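Local coordinates for protein Cbs-cp12 (Microcystis aeruginosa PCC 7806, PDB 5NMU) that joins paired CBS domains to a CP12 domain in a hexameric protein and probably takes part in the redox regulation of photosynthesis, at residues A[80-85]-A[105-110]; A[143-148]-A[167-172]; A[21-26]-A[71-76]. All coordinates share one frame; numbering follows the deposited sequence.

Contact 1: residues A[80-85]-A[105-110]; sequences KPCVVV and RAPVIQ
The ring of Pro-107 is met at its CG and CD atoms, with the sulfur of Cys-82 3.7 Å from CD and the carbonyl oxygen of Val-83 3.5 Å from the same carbon. Cys-82 SG stands between its backbone N and carbonyl carbon (chi1 66°), which turns it onto the proline. On the CG atom of that ring lies Val-84 CG1, while Val-84 CB rests 3.9 Å from Ile-109 CG1. Further along, Val-85 CG2 touches Ala-106 CB at 3.8 Å, and helix 91-101 covers this side through Val-94, Leu-97 and Phe-98.

The backbones join at Val-85, in the pattern of a single parallel bridge to Val-108. Val-85 N donates to Pro-107 O (3.0 Å), and Val-85 O accepts from Ile-109 N (2.9 Å), a donor tilted 22° from the carbonyl plane. Proline has no N-H to continue this pattern to Val-83 O. A water does the work instead, donating to Val-83 O at 2.7 Å and also to Arg-105 O.

Replacing Pro-107 by an alanine would probably leave Cys-82 SG and Val-84 CG1 without the ring carbons they rest on. In this CBS domain, then, an extended loop is added to the edge of strand 105-110, and the carbonyl oxygens of the buried Val-83, Val-85 and Pro-107 find their partners in one water and two backbone bonds, with apolar side chains beside them.

Contact 2: residues A[143-148]-A[167-172]; sequences EAARED and WDVVEE
Val-170 packs its two methyls into helix 143-148 from the facing helix, and this apolar contact is the centre of the pair. CG2 lies 3.5 Å from the carbonyl carbon of Ala-145 and 3.8 Å from Ala-145 CB, an approach that the small alanine side chain allows. The same CB meets Val-169 CG1 at 4.1 Å. Val-170 CG1 bears on the aliphatic part of Arg-146, 3.7 Å from its CG, the two side chains crossing at about a right angle.

The second kind of contact is between flat groups. The Arg-146 chain bends at chi3 (67°), which brings one face of the guanidinium over Trp-167 CZ3, 3.8 Å from NH1. The planes stand 70° apart, and the indole offers its edge, not its face, to the charge.

Charge interactions are directed outward: Glu-143 forms salt bridges with Arg-44 and Arg-19 of a neighbouring subunit.

The axes of segments 143-148 and 167-172 pass 8.5 Å apart and run 161° apart, nearly antiparallel; their parent helices, 138-156 and 161-178, form the helical hairpin of the CP12 domain. Trp-167 also touches Cys-153, whose disulfide to Cys-163 joins the two ends near the turn.

Contact 3: residues A[21-26]-A[71-76]; sequences SATVAD and TMRVYE
Thr-23 and Arg-73 face each other obliquely, the methyl CG2 of the threonine lying over one face of the guanidinium, 3.2 Å from NH1. The division of labour on Thr-23 follows from its first torsion (chi1 63°): OG1 sits between the backbone N and the carbonyl carbon and accepts from Asp-26 N at 2.9 Å, an N-cap bond to helix 24-34, while CG2 is left to cover the arginine.

Arg-73 reaches this place by a bend at chi2, which folds its chain back across residues 21-26. Its CD comes 3.2 Å from Ser-21 O, and NH1 makes a weak bond to that oxygen, 3.0 Å long but bent to 124° at the hydrogen. The stronger partners of the guanidinium are Glu-147 and Asp-148 of a neighbouring subunit, each in a salt bridge. Ser-21 OG likewise turns to Glu-143 of that subunit.

Away from the arginine, Val-24 CG2 lies 3.9 Å from Met-72 CB, and Val-62 of helix 55-63 touches both residues. Tyr-75 brings the edge of its ring to Ser-21 CA.

Beneath these side chains the backbones are paired. Val-74 N donates to Ala-22 O, and Val-24 N to Met-72 O at 2.8 Å, so that Thr-23 and Arg-73 form a non-hydrogen-bonded antiparallel pair. Arg-73 N donates to Glu-76 OE2 at 2.7 Å, meeting the carboxylate on its anti side, 33° out of its plane.

The N-terminal end of helix 24-34 is thus bonded to residues 71-76, in the loop after helix 55-63. With Met-72 and Val-74 bonded across the contact and its own N held by Glu-76, Arg-73 is probably kept in place to present its charge to acidic groups of the next subunit, which would probably favour their ionised form.

Contact 1 is the buried one, close to the centre of the chain, whereas contacts 2 and 3 are partly buried and lie on opposite sides of it, with centres about 55 Å apart. Contacts 1 and 3 share the long loop between helices 55-63 and 91-101, and both rely on backbone bonds with apolar cover. Contact 2 has no hydrogen bond between its segments and rests on side chains, one of which reaches the facing backbone, in keeping with helices whose backbone bonds run along themselves. The charged surfaces of contacts 2 and 3, distant within one chain, meet between subunits: acidic side chains of the CP12 hairpin reach the arginine of contact 3 on a neighbour's CBS module.

Contact 1: residues A[80-85]-A[105-110]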
ATOM      1  N   LYS A  80       7.510  13.232  11.872  1.00 34.18           N
ATOM      2  CA  LYS A  80       8.535  13.494  12.858  1.00 34.94           C
ATOM      3  C   LYS A  80       8.557  12.281  13.724  1.00 35.90           C
ATOM      4  O   LYS A  80       7.511  11.942  14.237  1.00 35.96           O
ATOM      5  CB  LYS A  80       8.239  14.709  13.710  1.00 35.53           C
ATOM      6  CG  LYS A  80       9.342  15.015  14.726  1.00 36.55           C
ATOM      7  CD  LYS A  80       9.082  16.294  15.526  1.00 38.57           C
ATOM      8  CE  LYS A  80      10.071  16.471  16.673  1.00 39.39           C
ATOM      9  NZ  LYS A  80      10.196  17.916  17.003  1.00 40.84           N
ATOM     10  N   PRO A  81       9.703  11.620  13.884  1.00 36.77           N
ATOM     11  CA  PRO A  81      10.906  11.829  13.052  1.00 38.08           C
ATOM     12  C   PRO A  81      10.688  11.531  11.575  1.00 37.95           C
ATOM     13  O   PRO A  81       9.774  10.817  11.213  1.00 39.32           O
ATOM     14  CB  PRO A  81      11.907  10.772  13.576  1.00 38.13           C
ATOM     15  CG  PRO A  81      11.109   9.843  14.446  1.00 38.79           C
ATOM     16  CD  PRO A  81       9.678  10.277  14.491  1.00 37.89           C
ATOM     17  N   CYS A  82      11.561  12.046  10.742  1.00 37.83           N
ATOM     18  CA  CYS A  82      11.476  11.827   9.310  1.00 36.73           C
ATOM     19  C   CYS A  82      12.720  11.112   8.822  1.00 35.63           C
ATOM     20  O   CYS A  82      13.683  11.002   9.552  1.00 37.10           O
ATOM     21  CB  CYS A  82      11.247  13.155   8.620  1.00 35.43           C
ATOM     22  SG  CYS A  82      12.634  14.239   8.775  1.00 37.01           S
ATOM     23  N   VAL A  83      12.665  10.568   7.618  1.00 34.62           N
ATOM     24  CA  VAL A  83      13.819   9.993   6.936  1.00 33.80           C
ATOM     25  C   VAL A  83      14.724  11.136   6.643  1.00 34.77           C
ATOM     26  O   VAL A  83      14.267  12.174   6.137  1.00 34.98           O
ATOM     27  CB  VAL A  83      13.415   9.339   5.598  1.00 33.76           C
ATOM     28  CG1 VAL A  83      14.605   8.940   4.759  1.00 32.65           C
ATOM     29  CG2 VAL A  83      12.520   8.132   5.840  1.00 34.83           C
ATOM     30  N   VAL A  84      16.017  10.936   6.900  1.00 35.66           N
ATOM     31  CA  VAL A  84      17.056  11.936   6.701  1.00 36.18           C
ATOM     32  C   VAL A  84      18.153  11.368   5.761  1.00 36.01           C
ATOM     33  O   VAL A  84      18.310  10.153   5.618  1.00 34.40           O
ATOM     34  CB  VAL A  84      17.673  12.416   8.045  1.00 37.65           C
ATOM     35  CG1 VAL A  84      16.594  12.657   9.106  1.00 39.02           C
ATOM     36  CG2 VAL A  84      18.736  11.458   8.565  1.00 39.37           C
ATOM     37  N   VAL A  85      18.890  12.286   5.140  1.00 35.51           N
ATOM     38  CA  VAL A  85      19.919  11.983   4.166  1.00 35.68           C
ATOM     39  C   VAL A  85      21.265  12.558   4.695  1.00 37.15           C
ATOM     40  O   VAL A  85      21.328  13.746   5.022  1.00 34.82           O
ATOM     41  CB  VAL A  85      19.568  12.619   2.802  1.00 36.21           C
ATOM     42  CG1 VAL A  85      20.757  12.533   1.832  1.00 35.90           C
ATOM     43  CG2 VAL A  85      18.362  11.919   2.184  1.00 35.73           C
ATOM     44  N   ARG A 105      11.361  13.792  -0.710  1.00 31.29           N
ATOM     45  CA  ARG A 105      11.973  14.974  -0.092  1.00 33.57           C
ATOM     46  C   ARG A 105      12.514  14.637   1.317  1.00 32.32           C
ATOM     47  O   ARG A 105      11.828  13.953   2.063  1.00 31.72           O
ATOM     48  CB  ARG A 105      10.749  15.922   0.073  1.00 37.16           C
ATOM     49  CG  ARG A 105      10.979  17.302  -0.079  1.00 39.64           C
ATOM     50  CD  ARG A 105       9.614  17.993  -0.184  1.00 38.95           C
ATOM     51  NE  ARG A 105       8.953  17.628  -1.412  1.00 40.29           N
ATOM     52  CZ  ARG A 105       9.271  18.030  -2.632  1.00 39.00           C
ATOM     53  NH1 ARG A 105      10.273  18.820  -2.825  1.00 40.88           N
ATOM     54  NH2 ARG A 105       8.582  17.595  -3.674  1.00 37.83           N
ATOM     55  N   ALA A 106      13.710  15.098   1.688  1.00 32.65           N
ATOM     56  CA  ALA A 106      14.287  14.813   3.034  1.00 32.41           C
ATOM     57  C   ALA A 106      15.272  15.891   3.463  1.00 32.72           C
ATOM     58  O   ALA A 106      15.939  16.487   2.624  1.00 32.87           O
ATOM     59  CB  ALA A 106      14.945  13.449   3.068  1.00 31.81           C
ATOM     60  N   PRO A 107      15.333  16.182   4.765  1.00 33.49           N
ATOM     61  CA  PRO A 107      16.443  17.081   5.188  1.00 34.09           C
ATOM     62  C   PRO A 107      17.767  16.357   4.968  1.00 33.97           C
ATOM     63  O   PRO A 107      17.818  15.128   5.121  1.00 34.21           O
ATOM     64  CB  PRO A 107      16.216  17.270   6.689  1.00 33.76           C
ATOM     65  CG  PRO A 107      15.503  16.023   7.097  1.00 34.13           C
ATOM     66  CD  PRO A 107      14.576  15.665   5.921  1.00 33.14           C
ATOM     67  N   VAL A 108      18.771  17.125   4.573  1.00 34.28           N
ATOM     68  CA  VAL A 108      20.166  16.734   4.633  1.00 34.66           C
ATOM     69  C   VAL A 108      20.762  17.111   5.985  1.00 36.05           C
ATOM     70  O   VAL A 108      20.876  18.274   6.307  1.00 37.45           O
ATOM     71  CB  VAL A 108      21.015  17.309   3.508  1.00 34.67           C
ATOM     72  CG1 VAL A 108      22.496  16.852   3.659  1.00 35.14           C
ATOM     73  CG2 VAL A 108      20.470  16.859   2.164  1.00 33.89           C
ATOM     74  N   ILE A 109      21.147  16.073   6.733  1.00 36.48           N
ATOM     75  CA  ILE A 109      21.610  16.168   8.093  1.00 38.58           C
ATOM     76  C   ILE A 109      23.006  15.504   8.297  1.00 38.47           C
ATOM     77  O   ILE A 109      23.237  14.337   7.921  1.00 36.33           O
ATOM     78  CB  ILE A 109      20.633  15.444   9.043  1.00 38.72           C
ATOM     79  CG1 ILE A 109      19.196  15.950   8.884  1.00 38.75           C
ATOM     80  CG2 ILE A 109      21.064  15.643  10.481  1.00 40.16           C
ATOM     81  CD1 ILE A 109      19.068  17.421   9.049  1.00 40.01           C
ATOM     82  N   GLN A 110      23.900  16.240   8.950  1.00 40.07           N
ATOM     83  CA  GLN A 110      25.242  15.734   9.364  1.00 40.54           C
ATOM     84  C   GLN A 110      25.224  15.773  10.886  1.00 40.80           C
ATOM     85  O   GLN A 110      25.205  16.844  11.495  1.00 40.24           O
ATOM     86  CB  GLN A 110      26.347  16.628   8.780  1.00 42.86           C
ATOM     87  CG  GLN A 110      27.799  16.249   9.092  1.00 46.06           C
ATOM     88  CD  GLN A 110      28.831  17.151   8.355  1.00 49.93           C
ATOM     89  OE1 GLN A 110      28.586  17.616   7.238  1.00 53.22           O
ATOM     90  NE2 GLN A 110      29.992  17.391   8.982  1.00 51.24           N
TER
HETATM   91  O   HOH W   1      11.956  13.004   4.913  1.00 27.97           O

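Contact 2: residues A[143-148]-A[167-172]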
ATOM      1  N   GLU A 143      31.962  -9.185  -6.251  1.00 37.37           N
ATOM      2  CA  GLU A 143      32.503 -10.017  -5.209  1.00 39.52           C
ATOM      3  C   GLU A 143      31.793 -11.396  -5.266  1.00 37.81           C
ATOM      4  O   GLU A 143      32.465 -12.431  -5.270  1.00 37.09           O
ATOM      5  CB  GLU A 143      32.434  -9.311  -3.849  1.00 43.32           C
ATOM      6  CG  GLU A 143      33.126 -10.059  -2.691  1.00 48.73           C
ATOM      7  CD  GLU A 143      33.164  -9.245  -1.363  1.00 55.62           C
ATOM      8  OE1 GLU A 143      33.947  -9.648  -0.446  1.00 60.24           O
ATOM      9  OE2 GLU A 143      32.404  -8.233  -1.212  1.00 54.22           O
ATOM     10  N   ALA A 144      30.468 -11.423  -5.373  1.00 34.37           N
ATOM     11  CA  ALA A 144      29.774 -12.717  -5.503  1.00 34.73           C
ATOM     12  C   ALA A 144      30.189 -13.541  -6.734  1.00 33.27           C
ATOM     13  O   ALA A 144      30.316 -14.784  -6.681  1.00 32.01           O
ATOM     14  CB  ALA A 144      28.217 -12.550  -5.448  1.00 35.33           C
ATOM     15  N   ALA A 145      30.380 -12.851  -7.834  1.00 32.30           N
ATOM     16  CA  ALA A 145      30.688 -13.517  -9.057  1.00 34.36           C
ATOM     17  C   ALA A 145      32.136 -14.104  -9.043  1.00 35.37           C
ATOM     18  O   ALA A 145      32.410 -15.137  -9.665  1.00 35.45           O
ATOM     19  CB  ALA A 145      30.517 -12.560 -10.203  1.00 34.76           C
ATOM     20  N   ARG A 146      33.026 -13.437  -8.329  1.00 36.24           N
ATOM     21  CA  ARG A 146      34.375 -13.931  -8.107  1.00 38.35           C
ATOM     22  C   ARG A 146      34.396 -15.197  -7.231  1.00 39.58           C
ATOM     23  O   ARG A 146      35.103 -16.185  -7.572  1.00 38.83           O
ATOM     24  CB  ARG A 146      35.281 -12.845  -7.496  1.00 41.42           C
ATOM     25  CG  ARG A 146      35.614 -11.675  -8.441  1.00 43.66           C
ATOM     26  CD  ARG A 146      36.407 -10.566  -7.747  1.00 46.37           C
ATOM     27  NE  ARG A 146      37.680 -11.150  -7.449  1.00 52.76           N
ATOM     28  CZ  ARG A 146      38.740 -11.164  -8.275  1.00 54.04           C
ATOM     29  NH1 ARG A 146      38.729 -10.544  -9.463  1.00 53.18           N
ATOM     30  NH2 ARG A 146      39.823 -11.801  -7.890  1.00 56.35           N
ATOM     31  N   GLU A 147      33.614 -15.205  -6.148  1.00 38.25           N
ATOM     32  CA  GLU A 147      33.422 -16.444  -5.387  1.00 40.80           C
ATOM     33  C   GLU A 147      32.849 -17.557  -6.230  1.00 40.09           C
ATOM     34  O   GLU A 147      33.319 -18.665  -6.122  1.00 40.48           O
ATOM     35  CB  GLU A 147      32.555 -16.253  -4.151  1.00 42.99           C
ATOM     36  CG  GLU A 147      33.225 -15.376  -3.123  1.00 46.69           C
ATOM     37  CD  GLU A 147      32.444 -15.258  -1.833  1.00 50.14           C
ATOM     38  OE1 GLU A 147      31.578 -16.109  -1.575  1.00 52.30           O
ATOM     39  OE2 GLU A 147      32.683 -14.286  -1.089  1.00 53.60           O
ATOM     40  N   ASP A 148      31.846 -17.276  -7.067  1.00 39.12           N
ATOM     41  CA  ASP A 148      31.302 -18.313  -7.975  1.00 39.05           C
ATOM     42  C   ASP A 148      32.367 -18.832  -8.891  1.00 38.54           C
ATOM     43  O   ASP A 148      32.414 -20.030  -9.147  1.00 38.09           O
ATOM     44  CB  ASP A 148      30.182 -17.812  -8.874  1.00 39.27           C
ATOM     45  CG  ASP A 148      28.885 -17.491  -8.111  1.00 42.61           C
ATOM     46  OD1 ASP A 148      28.649 -18.011  -7.016  1.00 43.62           O
ATOM     47  OD2 ASP A 148      28.094 -16.647  -8.593  1.00 46.17           O
ATOM     48  N   TRP A 167      34.596 -16.615 -14.996  1.00 40.80           N
ATOM     49  CA  TRP A 167      35.402 -15.397 -14.972  1.00 40.37           C
ATOM     50  C   TRP A 167      34.960 -14.341 -15.979  1.00 41.58           C
ATOM     51  O   TRP A 167      35.181 -13.135 -15.748  1.00 41.78           O
ATOM     52  CB  TRP A 167      36.880 -15.698 -15.114  1.00 40.18           C
ATOM     53  CG  TRP A 167      37.409 -16.294 -13.900  1.00 39.22           C
ATOM     54  CD1 TRP A 167      37.717 -17.590 -13.696  1.00 39.76           C
ATOM     55  CD2 TRP A 167      37.656 -15.616 -12.686  1.00 39.66           C
ATOM     56  NE1 TRP A 167      38.200 -17.765 -12.427  1.00 40.42           N
ATOM     57  CE2 TRP A 167      38.157 -16.557 -11.778  1.00 39.95           C
ATOM     58  CE3 TRP A 167      37.534 -14.272 -12.277  1.00 40.86           C
ATOM     59  CZ2 TRP A 167      38.541 -16.214 -10.493  1.00 40.55           C
ATOM     60  CZ3 TRP A 167      37.913 -13.929 -10.972  1.00 40.53           C
ATOM     61  CH2 TRP A 167      38.408 -14.890 -10.108  1.00 41.90           C
ATOM     62  N   ASP A 168      34.362 -14.751 -17.095  1.00 43.46           N
ATOM     63  CA  ASP A 168      33.800 -13.752 -18.020  1.00 45.67           C
ATOM     64  C   ASP A 168      32.627 -12.940 -17.410  1.00 45.03           C
ATOM     65  O   ASP A 168      32.487 -11.754 -17.682  1.00 45.56           O
ATOM     66  CB  ASP A 168      33.410 -14.353 -19.372  1.00 48.89           C
ATOM     67  CG  ASP A 168      34.642 -14.602 -20.319  1.00 52.95           C
ATOM     68  OD1 ASP A 168      35.741 -13.938 -20.282  1.00 52.98           O
ATOM     69  OD2 ASP A 168      34.463 -15.507 -21.147  1.00 56.90           O
ATOM     70  N   VAL A 169      31.826 -13.561 -16.558  1.00 44.64           N
ATOM     71  CA  VAL A 169      30.809 -12.805 -15.753  1.00 42.76           C
ATOM     72  C   VAL A 169      31.537 -11.741 -14.923  1.00 42.81           C
ATOM     73  O   VAL A 169      31.158 -10.577 -14.959  1.00 43.20           O
ATOM     74  CB  VAL A 169      29.967 -13.728 -14.844  1.00 42.03           C
ATOM     75  CG1 VAL A 169      28.934 -12.920 -14.020  1.00 41.54           C
ATOM     76  CG2 VAL A 169      29.268 -14.805 -15.676  1.00 42.47           C
ATOM     77  N   VAL A 170      32.645 -12.106 -14.249  1.00 41.87           N
ATOM     78  CA  VAL A 170      33.392 -11.104 -13.445  1.00 41.65           C
ATOM     79  C   VAL A 170      33.935  -9.946 -14.301  1.00 44.07           C
ATOM     80  O   VAL A 170      33.799  -8.747 -13.954  1.00 43.90           O
ATOM     81  CB  VAL A 170      34.561 -11.731 -12.649  1.00 40.58           C
ATOM     82  CG1 VAL A 170      35.400 -10.665 -11.955  1.00 39.49           C
ATOM     83  CG2 VAL A 170      34.010 -12.760 -11.669  1.00 39.07           C
ATOM     84  N   GLU A 171      34.553 -10.330 -15.405  1.00 45.62           N
ATOM     85  CA  GLU A 171      35.172  -9.389 -16.313  1.00 49.99           C
ATOM     86  C   GLU A 171      34.143  -8.321 -16.783  1.00 50.15           C
ATOM     87  O   GLU A 171      34.403  -7.122 -16.698  1.00 51.22           O
ATOM     88  CB  GLU A 171      35.876 -10.149 -17.482  1.00 52.48           C
ATOM     89  CG  GLU A 171      35.758  -9.477 -18.868  1.00 58.91           C
ATOM     90  CD  GLU A 171      36.800  -9.934 -19.921  1.00 62.34           C
ATOM     91  OE1 GLU A 171      37.598  -9.048 -20.302  1.00 62.99           O
ATOM     92  OE2 GLU A 171      36.798 -11.133 -20.380  1.00 61.69           O
ATOM     93  N   GLU A 172      33.001  -8.779 -17.283  1.00 49.15           N
ATOM     94  CA  GLU A 172      31.935  -7.890 -17.761  1.00 50.47           C
ATOM     95  C   GLU A 172      31.484  -6.946 -16.672  1.00 48.67           C
ATOM     96  O   GLU A 172      31.431  -5.735 -16.896  1.00 49.16           O
ATOM     97  CB  GLU A 172      30.750  -8.702 -18.326  1.00 53.67           C
ATOM     98  CG  GLU A 172      31.090  -9.474 -19.626  1.00 56.16           C
ATOM     99  CD  GLU A 172      31.459  -8.529 -20.772  1.00 63.58           C
ATOM    100  OE1 GLU A 172      30.585  -7.691 -21.120  1.00 69.20           O
ATOM    101  OE2 GLU A 172      32.620  -8.583 -21.296  1.00 64.45           O
TER

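Contact 3: residues A[21-26]-A[71-76]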
ATOM      1  N   SER A  21       4.657  23.838  16.380  1.00 43.21           N
ATOM      2  CA  SER A  21       3.537  24.560  16.944  1.00 45.17           C
ATOM      3  C   SER A  21       2.941  25.590  16.003  1.00 45.16           C
ATOM      4  O   SER A  21       1.923  26.159  16.321  1.00 47.70           O
ATOM      5  CB  SER A  21       3.984  25.257  18.213  1.00 47.67           C
ATOM      6  OG  SER A  21       5.098  26.071  17.924  1.00 48.01           O
ATOM      7  N   ALA A  22       3.586  25.867  14.862  1.00 44.59           N
ATOM      8  CA  ALA A  22       3.090  26.890  13.958  1.00 43.68           C
ATOM      9  C   ALA A  22       1.845  26.369  13.261  1.00 42.53           C
ATOM     10  O   ALA A  22       1.627  25.143  13.166  1.00 41.21           O
ATOM     11  CB  ALA A  22       4.120  27.242  12.916  1.00 43.05           C
ATOM     12  N   THR A  23       1.064  27.298  12.730  1.00 42.92           N
ATOM     13  CA  THR A  23      -0.194  26.936  12.054  1.00 42.15           C
ATOM     14  C   THR A  23       0.176  26.481  10.649  1.00 40.90           C
ATOM     15  O   THR A  23       1.205  26.945  10.087  1.00 40.42           O
ATOM     16  CB  THR A  23      -1.153  28.131  11.943  1.00 43.54           C
ATOM     17  OG1 THR A  23      -0.561  29.157  11.128  1.00 42.66           O
ATOM     18  CG2 THR A  23      -1.496  28.703  13.340  1.00 44.66           C
ATOM     19  N   VAL A  24      -0.678  25.650  10.059  1.00 39.17           N
ATOM     20  CA  VAL A  24      -0.489  25.225   8.691  1.00 38.96           C
ATOM     21  C   VAL A  24      -0.513  26.476   7.769  1.00 40.57           C
ATOM     22  O   VAL A  24       0.239  26.565   6.798  1.00 40.84           O
ATOM     23  CB  VAL A  24      -1.508  24.106   8.329  1.00 38.54           C
ATOM     24  CG1 VAL A  24      -1.517  23.747   6.836  1.00 37.42           C
ATOM     25  CG2 VAL A  24      -1.268  22.873   9.183  1.00 38.32           C
ATOM     26  N   ALA A  25      -1.357  27.458   8.084  1.00 42.10           N
ATOM     27  CA  ALA A  25      -1.349  28.734   7.376  1.00 43.24           C
ATOM     28  C   ALA A  25       0.014  29.425   7.364  1.00 43.66           C
ATOM     29  O   ALA A  25       0.413  30.015   6.339  1.00 45.07           O
ATOM     30  CB  ALA A  25      -2.420  29.691   7.969  1.00 43.87           C
ATOM     31  N   ASP A  26       0.703  29.417   8.500  1.00 44.71           N
ATOM     32  CA  ASP A  26       2.065  29.990   8.590  1.00 45.15           C
ATOM     33  C   ASP A  26       2.978  29.237   7.659  1.00 42.70           C
ATOM     34  O   ASP A  26       3.760  29.827   6.922  1.00 43.31           O
ATOM     35  CB  ASP A  26       2.632  29.952  10.033  1.00 46.67           C
ATOM     36  CG  ASP A  26       2.010  31.005  10.976  1.00 50.59           C
ATOM     37  OD1 ASP A  26       1.318  31.946  10.512  1.00 50.89           O
ATOM     38  OD2 ASP A  26       2.223  30.882  12.218  1.00 53.51           O
ATOM     39  N   THR A  71      -6.284  27.250  11.764  1.00 51.02           N
ATOM     40  CA  THR A  71      -6.400  26.635  13.087  1.00 53.07           C
ATOM     41  C   THR A  71      -5.595  25.378  13.198  1.00 52.66           C
ATOM     42  O   THR A  71      -5.009  25.159  14.244  1.00 57.90           O
ATOM     43  CB  THR A  71      -7.852  26.272  13.464  1.00 54.09           C
ATOM     44  OG1 THR A  71      -8.459  25.607  12.360  1.00 53.00           O
ATOM     45  CG2 THR A  71      -8.652  27.512  13.824  1.00 55.04           C
ATOM     46  N   MET A  72      -5.530  24.550  12.158  1.00 53.41           N
ATOM     47  CA  MET A  72      -4.623  23.349  12.188  1.00 51.01           C
ATOM     48  C   MET A  72      -3.124  23.684  12.402  1.00 49.97           C
ATOM     49  O   MET A  72      -2.606  24.681  11.873  1.00 48.20           O
ATOM     50  CB  MET A  72      -4.762  22.539  10.900  1.00 52.28           C
ATOM     51  CG  MET A  72      -5.997  21.663  10.813  1.00 54.00           C
ATOM     52  SD  MET A  72      -5.771  20.345   9.588  1.00 56.03           S
ATOM     53  CE  MET A  72      -4.914  19.041  10.448  1.00 53.54           C
ATOM     54  N   ARG A  73      -2.414  22.817  13.132  1.00 47.58           N
ATOM     55  CA  ARG A  73      -0.997  23.032  13.420  1.00 46.21           C
ATOM     56  C   ARG A  73      -0.125  22.052  12.639  1.00 43.29           C
ATOM     57  O   ARG A  73      -0.584  21.002  12.228  1.00 41.57           O
ATOM     58  CB  ARG A  73      -0.735  22.862  14.908  1.00 48.35           C
ATOM     59  CG  ARG A  73      -1.524  23.827  15.793  1.00 51.04           C
ATOM     60  CD  ARG A  73      -1.039  25.255  15.675  1.00 53.13           C
ATOM     61  NE  ARG A  73      -1.790  26.150  16.560  1.00 56.19           N
ATOM     62  CZ  ARG A  73      -1.477  27.415  16.818  1.00 57.79           C
ATOM     63  NH1 ARG A  73      -0.411  28.010  16.272  1.00 58.37           N
ATOM     64  NH2 ARG A  73      -2.238  28.093  17.651  1.00 59.48           N
ATOM     65  N   VAL A  74       1.134  22.423  12.450  1.00 42.20           N
ATOM     66  CA  VAL A  74       2.092  21.636  11.694  1.00 40.25           C
ATOM     67  C   VAL A  74       2.281  20.270  12.329  1.00 39.58           C
ATOM     68  O   VAL A  74       2.306  19.267  11.626  1.00 37.13           O
ATOM     69  CB  VAL A  74       3.443  22.363  11.547  1.00 40.99           C
ATOM     70  CG1 VAL A  74       4.545  21.438  11.014  1.00 38.94           C
ATOM     71  CG2 VAL A  74       3.276  23.536  10.600  1.00 41.98           C
ATOM     72  N   TYR A  75       2.328  20.213  13.659  1.00 41.34           N
ATOM     73  CA  TYR A  75       2.483  18.925  14.317  1.00 41.58           C
ATOM     74  C   TYR A  75       1.418  17.906  13.942  1.00 41.21           C
ATOM     75  O   TYR A  75       1.708  16.693  13.988  1.00 39.16           O
ATOM     76  CB  TYR A  75       2.577  19.069  15.830  1.00 43.91           C
ATOM     77  CG  TYR A  75       1.332  19.518  16.555  1.00 45.44           C
ATOM     78  CD1 TYR A  75       0.330  18.603  16.890  1.00 45.84           C
ATOM     79  CD2 TYR A  75       1.191  20.850  16.988  1.00 47.76           C
ATOM     80  CE1 TYR A  75      -0.773  18.986  17.621  1.00 46.51           C
ATOM     81  CE2 TYR A  75       0.057  21.252  17.707  1.00 48.07           C
ATOM     82  CZ  TYR A  75      -0.901  20.309  17.984  1.00 47.74           C
ATOM     83  OH  TYR A  75      -1.963  20.655  18.682  1.00 49.66           O
ATOM     84  N   GLU A  76       0.218  18.373  13.568  1.00 39.90           N
ATOM     85  CA  GLU A  76      -0.835  17.443  13.193  1.00 40.94           C
ATOM     86  C   GLU A  76      -0.599  16.810  11.828  1.00 40.02           C
ATOM     87  O   GLU A  76      -1.177  15.791  11.567  1.00 41.01           O
ATOM     88  CB  GLU A  76      -2.217  18.102  13.204  1.00 43.28           C
ATOM     89  CG  GLU A  76      -2.621  18.767  14.523  1.00 45.10           C
ATOM     90  CD  GLU A  76      -3.887  19.583  14.352  1.00 47.66           C
ATOM     91  OE1 GLU A  76      -4.959  18.986  14.132  1.00 51.09           O
ATOM     92  OE2 GLU A  76      -3.800  20.814  14.370  1.00 47.74           O
TER